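Local coordinates for protein BOLA1, chloroplastic (Arabidopsis thaliana, PDB 4PUG) that may act, alone or with a glutaredoxin partner, as a redox-regulated transcriptional regulator or iron-sulfur biogenesis factor, its glutaredoxin heterodimers binding a labile iron-sulfur cluster, at residues 12-17 with 71-76; 45-50 with 80-85; 63-68 with 88-93. One frame throughout, in Å; residues are numbered along the deposited sequence.

Interaction 1 of 3, residues 12-17 with 71-76; sequences EKLQKE and HLLREE
Leu72, in the last turn of helix 62-72, faces helix 6-18 and fits between Lys13, Leu14 and Glu17 there. These two helices lie on one face of the three-stranded sheet of the BolA fold, and the contact closes the seam between them, from the sheet side at Leu14 and Leu73 out to Lys13 and Glu17. The CG of Leu72 is set anti to its carbonyl carbon (chi1 -66°), which carries both methyls across to the neighbouring helix. CD2 meets the aliphatic CG of Glu17 at 3.7 Å, and CD1 lies 4.2 Å from CD2 of Leu14. A branched apolar side chain suits a place that is only partly exposed, and Leu72 also touches Leu18, farther along helix 6-18.

Deeper down, Leu14 reaches toward Leu73 as well, CD2 to CD2 at 4.4 Å, while its other contacts run to Leu23, Ile25, Val50 and Ile52 on the strands. Leucine fits here because it has to fill the wedge between two helices and a sheet. Leu73 itself breaks the helical run, standing between helix 62-72 and helix 74-78.

Lys13, only partly exposed, combines an apolar stem with a charged end. Its chain leaves the helix with CG anti to the backbone N and bends at chi2 (128°), so that CD and CE pass alongside the end of helix 62-72. The ammonium group makes a weak bond to a water that also accepts from Glu75 N, bridging the helices, and CE of Lys13 comes to 3.1 Å from Leu72 O.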
loop_
_atom_site.group_PDB
_atom_site.type_symbol
_atom_site.label_atom_id
_atom_site.label_comp_id
_atom_site.label_asym_id
_atom_site.label_seq_id
_atom_site.Cartn_x
_atom_site.Cartn_y
_atom_site.Cartn_z
ATOM N N GLU A 12 2.538 8.581 -2.061
ATOM C CA GLU A 12 1.974 9.917 -2.225
ATOM C C GLU A 12 0.522 9.945 -1.779
ATOM O O GLU A 12 0.137 10.763 -0.945
ATOM C CB GLU A 12 2.093 10.386 -3.680
ATOM C CG GLU A 12 1.594 11.811 -3.925
ATOM C CD GLU A 12 0.131 11.868 -4.343
ATOM O OE1 GLU A 12 -0.472 10.795 -4.552
ATOM O OE2 GLU A 12 -0.417 12.984 -4.467
ATOM N N LYS A 13 -0.276 9.036 -2.333
ATOM C CA LYS A 13 -1.693 8.942 -1.994
ATOM C C LYS A 13 -1.940 8.725 -0.503
ATOM O O LYS A 13 -2.676 9.482 0.121
ATOM C CB LYS A 13 -2.374 7.831 -2.795
ATOM C CG LYS A 13 -3.864 7.752 -2.544
ATOM C CD LYS A 13 -4.646 7.769 -3.844
ATOM C CE LYS A 13 -6.120 8.039 -3.585
ATOM N NZ LYS A 13 -6.951 7.846 -4.806
ATOM N N LEU A 14 -1.322 7.694 0.064
ATOM C CA LEU A 14 -1.521 7.377 1.479
ATOM C C LEU A 14 -1.065 8.504 2.401
ATOM O O LEU A 14 -1.791 8.891 3.321
ATOM C CB LEU A 14 -0.815 6.072 1.849
ATOM C CG LEU A 14 -1.360 4.822 1.162
ATOM C CD1 LEU A 14 -0.524 3.602 1.514
ATOM C CD2 LEU A 14 -2.820 4.605 1.534
ATOM N N GLN A 15 0.129 9.032 2.150
ATOM C CA GLN A 15 0.664 10.114 2.967
ATOM C C GLN A 15 -0.223 11.348 2.883
ATOM O O GLN A 15 -0.450 12.024 3.884
ATOM C CB GLN A 15 2.090 10.463 2.544
ATOM C CG GLN A 15 2.795 11.398 3.499
ATOM C CD GLN A 15 2.999 10.778 4.868
ATOM O OE1 GLN A 15 3.437 9.633 4.984
ATOM N NE2 GLN A 15 2.678 11.531 5.915
ATOM N N LYS A 16 -0.733 11.637 1.689
ATOM C CA LYS A 16 -1.610 12.790 1.509
ATOM C C LYS A 16 -2.956 12.611 2.216
ATOM O O LYS A 16 -3.426 13.520 2.896
ATOM C CB LYS A 16 -1.824 13.111 0.022
ATOM C CG LYS A 16 -2.739 14.309 -0.207
ATOM C CD LYS A 16 -2.600 14.885 -1.608
ATOM C CE LYS A 16 -3.271 14.006 -2.647
ATOM N NZ LYS A 16 -4.598 14.548 -3.053
ATOM N N GLU A 17 -3.569 11.441 2.069
ATOM C CA GLU A 17 -4.914 11.233 2.612
ATOM C C GLU A 17 -4.975 10.961 4.118
ATOM O O GLU A 17 -5.915 11.388 4.790
ATOM C CB GLU A 17 -5.659 10.137 1.840
ATOM C CG GLU A 17 -6.024 10.533 0.418
ATOM C CD GLU A 17 -6.627 11.923 0.345
ATOM O OE1 GLU A 17 -7.543 12.218 1.142
ATOM O OE2 GLU A 17 -6.177 12.722 -0.504
ATOM N N HIS A 71 -10.016 1.480 -0.617
ATOM C CA HIS A 71 -10.654 2.509 -1.424
ATOM C C HIS A 71 -9.623 3.482 -1.982
ATOM O O HIS A 71 -9.682 3.858 -3.151
ATOM C CB HIS A 71 -11.693 3.270 -0.604
ATOM C CG HIS A 71 -12.205 4.503 -1.283
ATOM N ND1 HIS A 71 -13.079 4.457 -2.348
ATOM C CD2 HIS A 71 -11.954 5.812 -1.058
ATOM C CE1 HIS A 71 -13.350 5.686 -2.747
ATOM N NE2 HIS A 71 -12.679 6.529 -1.980
ATOM N N LEU A 72 -8.673 3.887 -1.144
ATOM C CA LEU A 72 -7.621 4.800 -1.586
ATOM C C LEU A 72 -6.715 4.180 -2.654
ATOM O O LEU A 72 -6.137 4.892 -3.474
ATOM C CB LEU A 72 -6.784 5.278 -0.397
ATOM C CG LEU A 72 -7.526 6.143 0.623
ATOM C CD1 LEU A 72 -6.629 6.460 1.808
ATOM C CD2 LEU A 72 -8.031 7.422 -0.030
ATOM N N LEU A 73 -6.600 2.856 -2.649
ATOM C CA LEU A 73 -5.710 2.174 -3.584
ATOM C C LEU A 73 -6.449 1.398 -4.673
ATOM O O LEU A 73 -5.878 0.499 -5.291
ATOM C CB LEU A 73 -4.764 1.235 -2.830
ATOM C CG LEU A 73 -3.784 1.901 -1.863
ATOM C CD1 LEU A 73 -2.896 0.864 -1.196
ATOM C CD2 LEU A 73 -2.947 2.944 -2.584
ATOM N N ARG A 74 -7.707 1.753 -4.914
ATOM C CA ARG A 74 -8.529 1.038 -5.889
ATOM C C ARG A 74 -7.962 1.102 -7.307
ATOM O O ARG A 74 -8.005 0.115 -8.041
ATOM C CB ARG A 74 -9.968 1.560 -5.873
ATOM C CG ARG A 74 -10.909 0.796 -6.793
ATOM C CD ARG A 74 -12.339 1.281 -6.640
ATOM N NE ARG A 74 -12.831 1.097 -5.278
ATOM C CZ ARG A 74 -13.617 1.960 -4.643
ATOM N NH1 ARG A 74 -14.004 3.076 -5.247
ATOM N NH2 ARG A 74 -14.018 1.710 -3.404
ATOM N N GLU A 75 -7.433 2.263 -7.687
ATOM C CA GLU A 75 -6.834 2.432 -9.008
ATOM C C GLU A 75 -5.654 1.488 -9.204
ATOM O O GLU A 75 -5.496 0.890 -10.269
ATOM C CB GLU A 75 -6.384 3.878 -9.224
ATOM C CG GLU A 75 -5.627 4.100 -10.526
ATOM C CD GLU A 75 -5.203 5.542 -10.719
ATOM O OE1 GLU A 75 -4.561 6.106 -9.809
ATOM O OE2 GLU A 75 -5.514 6.113 -11.785
ATOM N N GLU A 76 -4.827 1.359 -8.172
ATOM C CA GLU A 76 -3.668 0.477 -8.237
ATOM C C GLU A 76 -4.092 -0.986 -8.346
ATOM O O GLU A 76 -3.485 -1.759 -9.085
ATOM C CB GLU A 76 -2.749 0.687 -7.030
ATOM C CG GLU A 76 -2.250 2.121 -6.859
ATOM C CD GLU A 76 -1.442 2.621 -8.047
ATOM O OE1 GLU A 76 -0.880 1.789 -8.792
ATOM O OE2 GLU A 76 -1.365 3.853 -8.234
HETATM O O HOH W 1 -7.768 5.118 -6.632
#

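Interaction 2 of 3, residues 45-50 with 80-85; sequences ETHFNV and GLHALS
Thr46 O receives two backbone donors from the other segment: a nearly straight bond from Ala83 N at 2.9 Å (172°) and a weak, bent one from His82 N. From there the pairing alternates regularly. Phe48 N gives to Ala83 O, Phe48 O accepts from Ser85 N, and Val50 N gives to Ser85 O, so both polar groups of Phe48 are spent on this neighbour. The amides of Thr46 and His47 turn instead to Ser29 OG, and Asn49 ND2 is taken by Glu26 OE1.

His47, Ala83, Asn49 and Ser85 share one face. The small methyl of Ala83 leaves room for the imidazole, with CB 3.5 Å from His47 CD2, while His47 ND1 and Thr46 OG1 are hydrogen-bonded at 2.9 Å. An alanine in place of His47 would probably leave Thr46 OG1 without this mate and open a gap over the Ala83 methyl.

On the helix-covered face, Leu81 CD1 meets the edge of the buried Phe48 ring at CD2 (3.7 Å), and Val50 CG2 packs on Leu84 CD1. Strands 47-53 and 83-89 run parallel, joined through helices 62-72 and 74-78: a beta-alpha-beta crossover, here within the BolA fold.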
loop_
_atom_site.group_PDB
_atom_site.type_symbol
_atom_site.label_atom_id
_atom_site.label_comp_id
_atom_site.label_asym_id
_atom_site.label_seq_id
_atom_site.Cartn_x
_atom_site.Cartn_y
_atom_site.Cartn_z
ATOM N N GLU A 45 5.251 -4.584 -10.257
ATOM C CA GLU A 45 4.844 -4.142 -8.924
ATOM C C GLU A 45 3.477 -4.712 -8.554
ATOM O O GLU A 45 2.449 -4.046 -8.686
ATOM C CB GLU A 45 4.853 -2.617 -8.828
ATOM C CG GLU A 45 6.236 -2.018 -9.018
ATOM C CD GLU A 45 6.236 -0.506 -8.956
ATOM O OE1 GLU A 45 5.843 0.129 -9.957
ATOM O OE2 GLU A 45 6.628 0.049 -7.909
ATOM N N THR A 46 3.487 -5.951 -8.070
ATOM C CA THR A 46 2.267 -6.737 -7.924
ATOM C C THR A 46 1.928 -7.101 -6.479
ATOM O O THR A 46 0.763 -7.326 -6.155
ATOM C CB THR A 46 2.364 -8.041 -8.732
ATOM O OG1 THR A 46 3.505 -8.787 -8.294
ATOM C CG2 THR A 46 2.509 -7.742 -10.216
ATOM N N HIS A 47 2.941 -7.173 -5.619
ATOM C CA HIS A 47 2.734 -7.562 -4.224
ATOM C C HIS A 47 3.306 -6.548 -3.242
ATOM O O HIS A 47 4.498 -6.236 -3.279
ATOM C CB HIS A 47 3.351 -8.933 -3.945
ATOM C CG HIS A 47 2.641 -10.065 -4.617
ATOM N ND1 HIS A 47 2.621 -10.229 -5.984
ATOM C CD2 HIS A 47 1.926 -11.095 -4.105
ATOM C CE1 HIS A 47 1.924 -11.308 -6.288
ATOM N NE2 HIS A 47 1.490 -11.852 -5.162
ATOM N N PHE A 48 2.458 -6.050 -2.347
ATOM C CA PHE A 48 2.899 -5.059 -1.366
ATOM C C PHE A 48 2.406 -5.321 0.056
ATOM O O PHE A 48 1.259 -5.720 0.272
ATOM C CB PHE A 48 2.499 -3.648 -1.803
ATOM C CG PHE A 48 3.396 -3.062 -2.862
ATOM C CD1 PHE A 48 4.546 -2.375 -2.508
ATOM C CD2 PHE A 48 3.088 -3.197 -4.206
ATOM C CE1 PHE A 48 5.373 -1.832 -3.476
ATOM C CE2 PHE A 48 3.913 -2.659 -5.180
ATOM C CZ PHE A 48 5.058 -1.976 -4.813
ATOM N N ASN A 49 3.301 -5.096 1.014
ATOM C CA ASN A 49 2.946 -5.049 2.423
ATOM C C ASN A 49 2.980 -3.599 2.870
ATOM O O ASN A 49 4.005 -2.933 2.750
ATOM C CB ASN A 49 3.930 -5.862 3.264
ATOM C CG ASN A 49 3.882 -7.345 2.957
ATOM O OD1 ASN A 49 2.811 -7.913 2.748
ATOM N ND2 ASN A 49 5.047 -7.981 2.929
ATOM N N VAL A 50 1.858 -3.103 3.376
ATOM C CA VAL A 50 1.756 -1.703 3.764
ATOM C C VAL A 50 1.385 -1.560 5.236
ATOM O O VAL A 50 0.374 -2.100 5.695
ATOM C CB VAL A 50 0.720 -0.947 2.904
ATOM C CG1 VAL A 50 0.654 0.515 3.311
ATOM C CG2 VAL A 50 1.066 -1.072 1.423
ATOM N N GLY A 80 -2.563 -3.392 -11.853
ATOM C CA GLY A 80 -1.345 -4.159 -11.650
ATOM C C GLY A 80 -1.108 -4.713 -10.255
ATOM O O GLY A 80 -0.370 -5.684 -10.088
ATOM N N LEU A 81 -1.720 -4.099 -9.247
ATOM C CA LEU A 81 -1.539 -4.552 -7.870
ATOM C C LEU A 81 -2.379 -5.794 -7.578
ATOM O O LEU A 81 -3.600 -5.714 -7.434
ATOM C CB LEU A 81 -1.871 -3.428 -6.887
ATOM C CG LEU A 81 -1.687 -3.689 -5.390
ATOM C CD1 LEU A 81 -0.340 -4.332 -5.101
ATOM C CD2 LEU A 81 -1.833 -2.384 -4.624
ATOM N N HIS A 82 -1.716 -6.943 -7.494
ATOM C CA HIS A 82 -2.410 -8.201 -7.249
ATOM C C HIS A 82 -2.713 -8.417 -5.771
ATOM O O HIS A 82 -3.842 -8.742 -5.406
ATOM C CB HIS A 82 -1.613 -9.388 -7.794
ATOM C CG HIS A 82 -2.320 -10.701 -7.653
ATOM N ND1 HIS A 82 -3.320 -11.106 -8.514
ATOM C CD2 HIS A 82 -2.179 -11.696 -6.749
ATOM C CE1 HIS A 82 -3.761 -12.295 -8.146
ATOM N NE2 HIS A 82 -3.084 -12.677 -7.075
ATOM N N ALA A 83 -1.706 -8.237 -4.922
ATOM C CA ALA A 83 -1.867 -8.506 -3.494
ATOM C C ALA A 83 -1.439 -7.341 -2.605
ATOM O O ALA A 83 -0.319 -6.835 -2.711
ATOM C CB ALA A 83 -1.124 -9.773 -3.106
ATOM N N LEU A 84 -2.347 -6.938 -1.721
ATOM C CA LEU A 84 -2.120 -5.835 -0.800
ATOM C C LEU A 84 -2.382 -6.288 0.633
ATOM O O LEU A 84 -3.531 -6.524 1.008
ATOM C CB LEU A 84 -3.054 -4.674 -1.142
ATOM C CG LEU A 84 -3.035 -3.471 -0.198
ATOM C CD1 LEU A 84 -1.680 -2.794 -0.251
ATOM C CD2 LEU A 84 -4.147 -2.491 -0.548
ATOM N N SER A 85 -1.321 -6.414 1.425
ATOM C CA SER A 85 -1.447 -6.786 2.833
ATOM C C SER A 85 -1.404 -5.534 3.701
ATOM O O SER A 85 -0.506 -4.714 3.556
ATOM C CB SER A 85 -0.323 -7.741 3.231
ATOM O OG SER A 85 -0.399 -8.088 4.601
#

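Interaction 3 of 3, residues 63-68 with 88-93; sequences VKRHRL and SKTPSE
Arg65 reaches from helix 62-72 to the end of strand 83-89 and meets Glu93 end-on, NH1 to OE1 and NH2 to OE2, each at 3.0 Å. Both carboxylate oxygens use their syn lone pairs, and the two flat groups are nearly coplanar, 28° apart. The reach comes from the torsions: CG stands anti to the carbonyl carbon (chi1 -62°), and the chain then runs fully extended from CG to NE. Glu93 is likewise extended beyond CG and approaches from the opposite direction.

NH1 has a second acceptor, Ser88 O at 3.0 Å, lying in the guanidinium plane although the donor is tilted from the carbonyl plane. With NE bonded to Met60 O, the rotation of the group is well fixed. Arginine suits this buried place because its planar array of N-H groups can serve the strand, a loop and a carboxylate together.

The contact ties the crossover helix of the BolA fold to the point where its last strand gives way to the C-terminal tail. There Thr90 forms an ST motif: OG1, held between the backbone N and the carbonyl carbon (chi1 62°), accepts from Glu93 N at 3.3 Å. In return, Thr90 N gives to Glu93 OE1 at 2.8 Å, from above the carboxylate plane, so that this oxygen has two donors.

Ser88, short enough to sit beneath the helix, turns OG toward Arg65 CB (3.4 Å) and the edge of the His66 ring. A water in the ring plane is hydrogen-bonded to His66 NE2 and accepts from Ser88 N at 2.8 Å.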
loop_
_atom_site.group_PDB
_atom_site.type_symbol
_atom_site.label_atom_id
_atom_site.label_comp_id
_atom_site.label_asym_id
_atom_site.label_seq_id
_atom_site.Cartn_x
_atom_site.Cartn_y
_atom_site.Cartn_z
ATOM N N VAL A 63 -12.412 -3.318 9.941
ATOM C CA VAL A 63 -13.049 -3.420 8.630
ATOM C C VAL A 63 -13.136 -2.060 7.935
ATOM O O VAL A 63 -12.884 -1.955 6.739
ATOM C CB VAL A 63 -14.434 -4.132 8.687
ATOM C CG1 VAL A 63 -15.390 -3.408 9.630
ATOM C CG2 VAL A 63 -15.036 -4.276 7.287
ATOM N N LYS A 64 -13.442 -1.015 8.697
ATOM C CA LYS A 64 -13.557 0.329 8.143
ATOM C C LYS A 64 -12.203 0.911 7.737
ATOM O O LYS A 64 -12.094 1.566 6.696
ATOM C CB LYS A 64 -14.243 1.253 9.145
ATOM C CG LYS A 64 -15.055 2.356 8.517
ATOM C CD LYS A 64 -15.573 3.297 9.580
ATOM C CE LYS A 64 -15.656 4.717 9.053
ATOM N NZ LYS A 64 -15.974 5.686 10.136
ATOM N N ARG A 65 -11.183 0.684 8.565
ATOM C CA ARG A 65 -9.820 1.117 8.259
ATOM C C ARG A 65 -9.364 0.496 6.946
ATOM O O ARG A 65 -8.943 1.188 6.012
ATOM C CB ARG A 65 -8.856 0.692 9.374
ATOM C CG ARG A 65 -9.139 1.294 10.746
ATOM C CD ARG A 65 -8.136 0.821 11.802
ATOM N NE ARG A 65 -8.487 1.318 13.133
ATOM C CZ ARG A 65 -7.712 1.220 14.210
ATOM N NH1 ARG A 65 -6.520 0.644 14.134
ATOM N NH2 ARG A 65 -8.133 1.708 15.369
ATOM N N HIS A 66 -9.462 -0.827 6.886
ATOM C CA HIS A 66 -9.045 -1.563 5.699
ATOM C C HIS A 66 -9.859 -1.223 4.453
ATOM O O HIS A 66 -9.315 -1.196 3.348
ATOM C CB HIS A 66 -9.043 -3.068 5.956
ATOM C CG HIS A 66 -7.866 -3.541 6.738
ATOM N ND1 HIS A 66 -7.224 -4.728 6.485
ATOM C CD2 HIS A 66 -7.196 -2.972 7.780
ATOM C CE1 HIS A 66 -6.217 -4.885 7.326
ATOM N NE2 HIS A 66 -6.187 -3.824 8.123
ATOM N N ARG A 67 -11.154 -0.968 4.618
ATOM C CA ARG A 67 -11.978 -0.547 3.486
ATOM C C ARG A 67 -11.540 0.823 2.999
ATOM O O ARG A 67 -11.570 1.100 1.801
ATOM C CB ARG A 67 -13.453 -0.480 3.872
ATOM C CG ARG A 67 -14.150 -1.819 3.975
ATOM C CD ARG A 67 -15.562 -1.648 4.528
ATOM N NE ARG A 67 -16.540 -1.379 3.477
ATOM C CZ ARG A 67 -16.870 -0.166 3.042
ATOM N NH1 ARG A 67 -16.302 0.914 3.566
ATOM N NH2 ARG A 67 -17.773 -0.034 2.079
ATOM N N LEU A 68 -11.165 1.684 3.941
ATOM C CA LEU A 68 -10.663 3.008 3.601
ATOM C C LEU A 68 -9.386 2.887 2.773
ATOM O O LEU A 68 -9.283 3.460 1.681
ATOM C CB LEU A 68 -10.410 3.830 4.866
ATOM C CG LEU A 68 -9.745 5.197 4.694
ATOM C CD1 LEU A 68 -10.566 6.097 3.781
ATOM C CD2 LEU A 68 -9.513 5.866 6.042
ATOM N N SER A 88 -3.039 -1.452 9.744
ATOM C CA SER A 88 -3.462 -0.071 9.949
ATOM C C SER A 88 -3.678 0.217 11.432
ATOM O O SER A 88 -4.592 -0.327 12.050
ATOM C CB SER A 88 -4.736 0.216 9.153
ATOM O OG SER A 88 -5.744 -0.734 9.453
ATOM N N LYS A 89 -2.828 1.069 12.003
ATOM C CA LYS A 89 -2.873 1.336 13.439
ATOM C C LYS A 89 -2.913 2.829 13.763
ATOM O O LYS A 89 -2.678 3.673 12.898
ATOM C CB LYS A 89 -1.670 0.696 14.143
ATOM C CG LYS A 89 -1.312 -0.707 13.662
ATOM C CD LYS A 89 -2.379 -1.735 14.017
ATOM C CE LYS A 89 -2.364 -2.071 15.499
ATOM N NZ LYS A 89 -3.238 -3.237 15.801
ATOM N N THR A 90 -3.220 3.142 15.020
ATOM C CA THR A 90 -3.109 4.501 15.537
ATOM C C THR A 90 -1.775 4.620 16.274
ATOM O O THR A 90 -1.204 3.607 16.674
ATOM C CB THR A 90 -4.277 4.840 16.493
ATOM O OG1 THR A 90 -4.249 3.961 17.624
ATOM C CG2 THR A 90 -5.613 4.699 15.778
ATOM N N PRO A 91 -1.262 5.852 16.439
ATOM C CA PRO A 91 -0.007 6.033 17.180
ATOM C C PRO A 91 -0.073 5.489 18.605
ATOM O O PRO A 91 0.942 5.029 19.126
ATOM C CB PRO A 91 0.160 7.554 17.211
ATOM C CG PRO A 91 -0.529 8.024 15.988
ATOM C CD PRO A 91 -1.710 7.106 15.807
ATOM N N SER A 92 -1.250 5.543 19.221
ATOM C CA SER A 92 -1.433 5.020 20.571
ATOM C C SER A 92 -1.280 3.504 20.583
ATOM O O SER A 92 -0.692 2.935 21.502
ATOM C CB SER A 92 -2.805 5.412 21.118
ATOM O OG SER A 92 -2.944 6.820 21.186
ATOM N N GLU A 93 -1.810 2.858 19.549
ATOM C CA GLU A 93 -1.702 1.410 19.399
ATOM C C GLU A 93 -0.270 0.977 19.087
ATOM O O GLU A 93 0.041 -0.214 19.093
ATOM C CB GLU A 93 -2.645 0.919 18.298
ATOM C CG GLU A 93 -4.122 1.000 18.654
ATOM C CD GLU A 93 -5.022 0.988 17.429
ATOM O OE1 GLU A 93 -4.491 0.978 16.297
ATOM O OE2 GLU A 93 -6.259 0.993 17.598
HETATM O O HOH W 2 -4.574 -3.607 10.623
#

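How the interactions relate
Interaction 2 is the backbone framework, two parallel strands whose regular hydrogen bonds lie near the middle of the chain. Interaction 1 sits above it, and the two share the hydrophobic core: Leu14 packs on Val50 and Leu73 on Leu84, while Glu76 O probably accepts from Leu81 N. Its own chemistry is apolar where Leu14, Leu72 and Leu73 meet, with Lys13 and Glu17 at its more exposed border. Interaction 3 lies farther from the centre, about 18 Å from interaction 2 between centres, and relies on a salt bridge around a buried arginine. Helix 62-72 serves interactions 1 and 3, and strand 83-89 serves 2 and 3, so that each element is held near both its ends.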